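Side-chain contacts in catalase (Exiguobacterium oxidotolerans, PDB 2J2M), which breaks hydrogen peroxide down to water and oxygen at an iron protoporphyrin IX group, working as a tetrameric haem catalase: residues L443-D446 with L447-R451; E34-Q37 with L38-I42. One frame throughout, in Å; residues are numbered along the deposited sequence.

How the contacts relate
Both contacts are local, and each lies at one end of a different helix: contact 2 at the start of helix 36-45, contact 1 at the end of helix 433-447 in the C-terminal helical region. Their centres lie about 54 Å apart and they share no element of the fold. Contact 2 is mostly buried, where its own N-terminal arm and other subunits pack round it, and relies on charged and hydroxyl side chains: an aspartate cap and a tyrosine-glutamate bond. Contact 1 meets no other subunit and is partly buried: its leucines and aspartate face neighbouring helices, whereas its polar amides lie toward solvent, and one neutral amide serves the carbonyl end of the helix.

Contact 1: residues L443-D446 with L447-R451; sequences LVND and LQQVR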
# COMPACT_ATOMS: atom_id res chain seq x y z
N LEU A 443 25.91 -29.63 -16.67
CA LEU A 443 26.73 -29.39 -15.47
C LEU A 443 28.08 -28.77 -15.80
O LEU A 443 28.52 -27.81 -15.15
CB LEU A 443 26.95 -30.68 -14.67
CG LEU A 443 25.79 -31.16 -13.82
CD1 LEU A 443 26.14 -32.52 -13.21
CD2 LEU A 443 25.46 -30.14 -12.73
N VAL A 444 28.74 -29.33 -16.80
CA VAL A 444 30.03 -28.82 -17.20
C VAL A 444 29.89 -27.37 -17.67
O VAL A 444 30.55 -26.48 -17.11
CB VAL A 444 30.74 -29.79 -18.23
CG1 VAL A 444 31.93 -29.11 -18.87
CG2 VAL A 444 31.18 -31.08 -17.52
N ASN A 445 29.02 -27.13 -18.66
CA ASN A 445 28.70 -25.76 -19.11
C ASN A 445 28.40 -24.77 -18.00
O ASN A 445 28.74 -23.59 -18.11
CB ASN A 445 27.51 -25.76 -20.07
CG ASN A 445 27.11 -24.35 -20.48
OD1 ASN A 445 26.07 -23.82 -20.03
ND2 ASN A 445 27.94 -23.71 -21.33
N ASP A 446 27.74 -25.24 -16.94
CA ASP A 446 27.40 -24.39 -15.81
C ASP A 446 28.58 -24.21 -14.85
O ASP A 446 28.83 -23.10 -14.33
CB ASP A 446 26.20 -24.97 -15.06
CG ASP A 446 25.19 -23.90 -14.68
OD1 ASP A 446 25.09 -23.54 -13.50
OD2 ASP A 446 24.53 -23.39 -15.60
N LEU A 447 29.33 -25.29 -14.61
CA LEU A 447 30.47 -25.20 -13.69
C LEU A 447 31.66 -24.46 -14.28
O LEU A 447 32.48 -23.93 -13.55
CB LEU A 447 30.85 -26.57 -13.10
CG LEU A 447 29.78 -27.13 -12.14
CD1 LEU A 447 29.81 -28.69 -12.09
CD2 LEU A 447 29.87 -26.51 -10.75
N GLN A 448 31.74 -24.41 -15.61
CA GLN A 448 32.77 -23.62 -16.31
C GLN A 448 32.62 -22.13 -16.02
O GLN A 448 33.57 -21.37 -16.22
CB GLN A 448 32.73 -23.86 -17.83
CG GLN A 448 33.63 -25.00 -18.29
CD GLN A 448 33.31 -25.52 -19.69
OE1 GLN A 448 32.41 -25.01 -20.39
NE2 GLN A 448 34.04 -26.56 -20.11
N GLN A 449 31.43 -21.74 -15.55
CA GLN A 449 31.12 -20.34 -15.24
C GLN A 449 31.36 -19.95 -13.78
O GLN A 449 31.26 -18.77 -13.43
CB GLN A 449 29.67 -20.02 -15.61
CG GLN A 449 29.38 -19.99 -17.10
CD GLN A 449 27.89 -19.93 -17.38
OE1 GLN A 449 27.25 -18.85 -17.29
NE2 GLN A 449 27.32 -21.08 -17.72
N VAL A 450 31.66 -20.93 -12.92
CA VAL A 450 32.05 -20.69 -11.53
C VAL A 450 33.51 -20.18 -11.50
O VAL A 450 34.34 -20.67 -12.27
CB VAL A 450 31.85 -21.96 -10.61
CG1 VAL A 450 32.28 -21.69 -9.15
CG2 VAL A 450 30.39 -22.45 -10.61
N ARG A 451 33.80 -19.20 -10.65
CA ARG A 451 35.10 -18.50 -10.68
C ARG A 451 35.91 -18.75 -9.41
O ARG A 451 36.97 -18.16 -9.20
CB ARG A 451 34.90 -16.98 -10.92
CG ARG A 451 34.15 -16.64 -12.23
CD ARG A 451 33.94 -15.11 -12.45
NE ARG A 451 33.18 -14.46 -11.37
CZ ARG A 451 31.85 -14.45 -11.27
NH1 ARG A 451 31.10 -15.04 -12.20
NH2 ARG A 451 31.26 -13.82 -10.25
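The amide of Gln-449 folds back on the helix and gives an N-H from NE2 to Asn-445 O, 2.9 Å away and almost straight at 171°. This is a C-terminal helix end, where helix 433-447 runs out into a type I turn from Leu-447 to Val-450 and late carbonyls lose their usual i+4 amide partners. Glutamine suits the place because its side-chain N-H can stand in for a backbone one. With CG beside its own backbone N (chi1 -70°) and the chain extended beyond it, the amide reaches Asn-445 O, which lies nearly in the amide plane. Just before it the regular i to i+4 pattern still holds: Leu-447 N binds Leu-443 O at 2.7 Å, and Gln-448 N binds Val-444 O at 2.8 Å. The next link is tighter-turned, Gln-449 N reaching Asp-446 O at 3.2 Å from above the carbonyl plane.

The strongest partners of the Asp-446 carboxylate lie on helix 160-169: OD1 accepts from Tyr-163 OH and Trp-164 NE1. Two donors on one oxygen probably offset much of the cost of burying this carboxylate. On the apolar side Leu-443 and Leu-447, a turn apart, meet loosely and pack on Trp-164 with the neighbouring helices; branched aliphatic chains fit this buried stripe. Val-444 leans on Leu-474 and Ala-477 of helix 468-477, while at the surface Gln-448 lies obliquely across it, its amide NE2 resting 3.5 Å from Val-444 CG1.

Contact 2: residues E34-Q37 with L38-I42; sequences EDYQ and LIEKI
Tyr-36 and Glu-40, one helical turn apart, both hold CG opposite the backbone N (chi1 175° and -179°), which brings ring and carboxylate together on one side of the helix. Tyr-36 OH, also hydrogen-bonded to Gln-12 NE2, donates to Glu-40 OE2 at 2.7 Å, on its anti side and close to the carboxylate plane; ring and carboxylate planes stand 78° apart. Glu-40 CB sits over one ring face in a CH-pi contact, 4.2 Å from the Tyr-36 centroid. Tyrosine supplies both face and hydroxyl; a phenylalanine here would probably keep the ring packing but leave Glu-40 OE2 without its donor and the carboxylate freer to turn.

Helix 36-45, begun here with Asp-35 as N-cap, lies in an N-terminal arm packed against other subunits of the tetramer, the Leu-38 side chain about 7 Å from a bound haem. Asp-35 OD2 accepts from Leu-38 N at 3.0 Å, the donor standing above the carboxylate plane, and Asp-35 O receives Ile-39 N at 3.1 Å. A short acid suits this end, where amides lack carbonyl partners and its negative charge probably interacts favourably with the positive end of the helix dipole. Asp-35 OD1 accepts from Arg-23 N and forms a salt bridge with Arg-412 of the second subunit. Glu-40 OE1 binds Asn-11 N and Gln-367 of the third subunit, and a water donates to it and to Gln-37 O, each at 2.9 Å.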
# COMPACT_ATOMS: atom_id res chain seq x y z
N GLU A 34 -7.73 21.63 -13.79
CA GLU A 34 -9.15 21.26 -13.74
C GLU A 34 -9.58 20.21 -14.77
O GLU A 34 -10.74 19.83 -14.80
CB GLU A 34 -10.06 22.50 -13.85
CG GLU A 34 -10.10 23.16 -15.21
CD GLU A 34 -11.17 24.24 -15.28
OE1 GLU A 34 -12.12 24.06 -16.09
OE2 GLU A 34 -11.09 25.23 -14.51
N ASP A 35 -8.66 19.72 -15.59
CA ASP A 35 -8.99 18.62 -16.51
C ASP A 35 -9.20 17.31 -15.76
O ASP A 35 -8.32 16.45 -15.77
CB ASP A 35 -7.91 18.46 -17.59
CG ASP A 35 -8.41 17.66 -18.79
OD1 ASP A 35 -7.88 17.85 -19.90
OD2 ASP A 35 -9.35 16.85 -18.64
N TYR A 36 -10.35 17.16 -15.12
CA TYR A 36 -10.66 15.95 -14.35
C TYR A 36 -10.51 14.70 -15.23
O TYR A 36 -9.95 13.68 -14.80
CB TYR A 36 -12.06 15.98 -13.70
CG TYR A 36 -12.38 14.65 -13.02
CD1 TYR A 36 -11.97 14.41 -11.70
CD2 TYR A 36 -13.05 13.62 -13.71
CE1 TYR A 36 -12.21 13.18 -11.07
CE2 TYR A 36 -13.30 12.37 -13.08
CZ TYR A 36 -12.86 12.17 -11.76
OH TYR A 36 -13.06 10.98 -11.11
N GLN A 37 -11.00 14.78 -16.46
CA GLN A 37 -11.00 13.63 -17.36
C GLN A 37 -9.59 13.11 -17.64
O GLN A 37 -9.34 11.90 -17.58
CB GLN A 37 -11.76 13.95 -18.65
CG GLN A 37 -11.50 12.98 -19.78
CD GLN A 37 -12.07 13.45 -21.09
OE1 GLN A 37 -13.18 13.97 -21.13
NE2 GLN A 37 -11.31 13.31 -22.18
N LEU A 38 -8.67 14.03 -17.94
CA LEU A 38 -7.26 13.68 -18.15
C LEU A 38 -6.62 13.08 -16.89
O LEU A 38 -6.03 12.00 -16.93
CB LEU A 38 -6.48 14.92 -18.60
CG LEU A 38 -4.95 14.72 -18.64
CD1 LEU A 38 -4.50 13.93 -19.89
CD2 LEU A 38 -4.26 16.05 -18.53
N ILE A 39 -6.74 13.80 -15.77
CA ILE A 39 -6.09 13.39 -14.53
C ILE A 39 -6.62 12.04 -14.03
O ILE A 39 -5.85 11.19 -13.59
CB ILE A 39 -6.18 14.49 -13.46
CG1 ILE A 39 -5.42 15.74 -13.95
CG2 ILE A 39 -5.67 13.98 -12.07
CD1 ILE A 39 -5.77 16.98 -13.21
N GLU A 40 -7.94 11.83 -14.13
CA GLU A 40 -8.51 10.53 -13.78
C GLU A 40 -7.91 9.43 -14.63
O GLU A 40 -7.58 8.37 -14.12
CB GLU A 40 -10.03 10.51 -13.92
CG GLU A 40 -10.61 9.16 -13.53
CD GLU A 40 -12.03 8.96 -14.00
OE1 GLU A 40 -12.24 8.48 -15.12
OE2 GLU A 40 -12.94 9.25 -13.21
N LYS A 41 -7.78 9.69 -15.92
CA LYS A 41 -7.25 8.73 -16.90
C LYS A 41 -5.76 8.46 -16.67
O LYS A 41 -5.35 7.29 -16.57
CB LYS A 41 -7.48 9.25 -18.31
CG LYS A 41 -7.36 8.24 -19.43
CD LYS A 41 -7.70 8.88 -20.81
CE LYS A 41 -7.29 7.96 -21.97
NZ LYS A 41 -7.56 8.58 -23.32
N ILE A 42 -4.96 9.52 -16.58
CA ILE A 42 -3.53 9.41 -16.29
C ILE A 42 -3.26 8.84 -14.88
O ILE A 42 -2.38 7.98 -14.72
CB ILE A 42 -2.78 10.77 -16.44
CG1 ILE A 42 -2.91 11.31 -17.87
CG2 ILE A 42 -1.30 10.65 -15.96
CD1 ILE A 42 -2.35 10.38 -18.97
O HOH W 1 -11.43 9.85 -17.53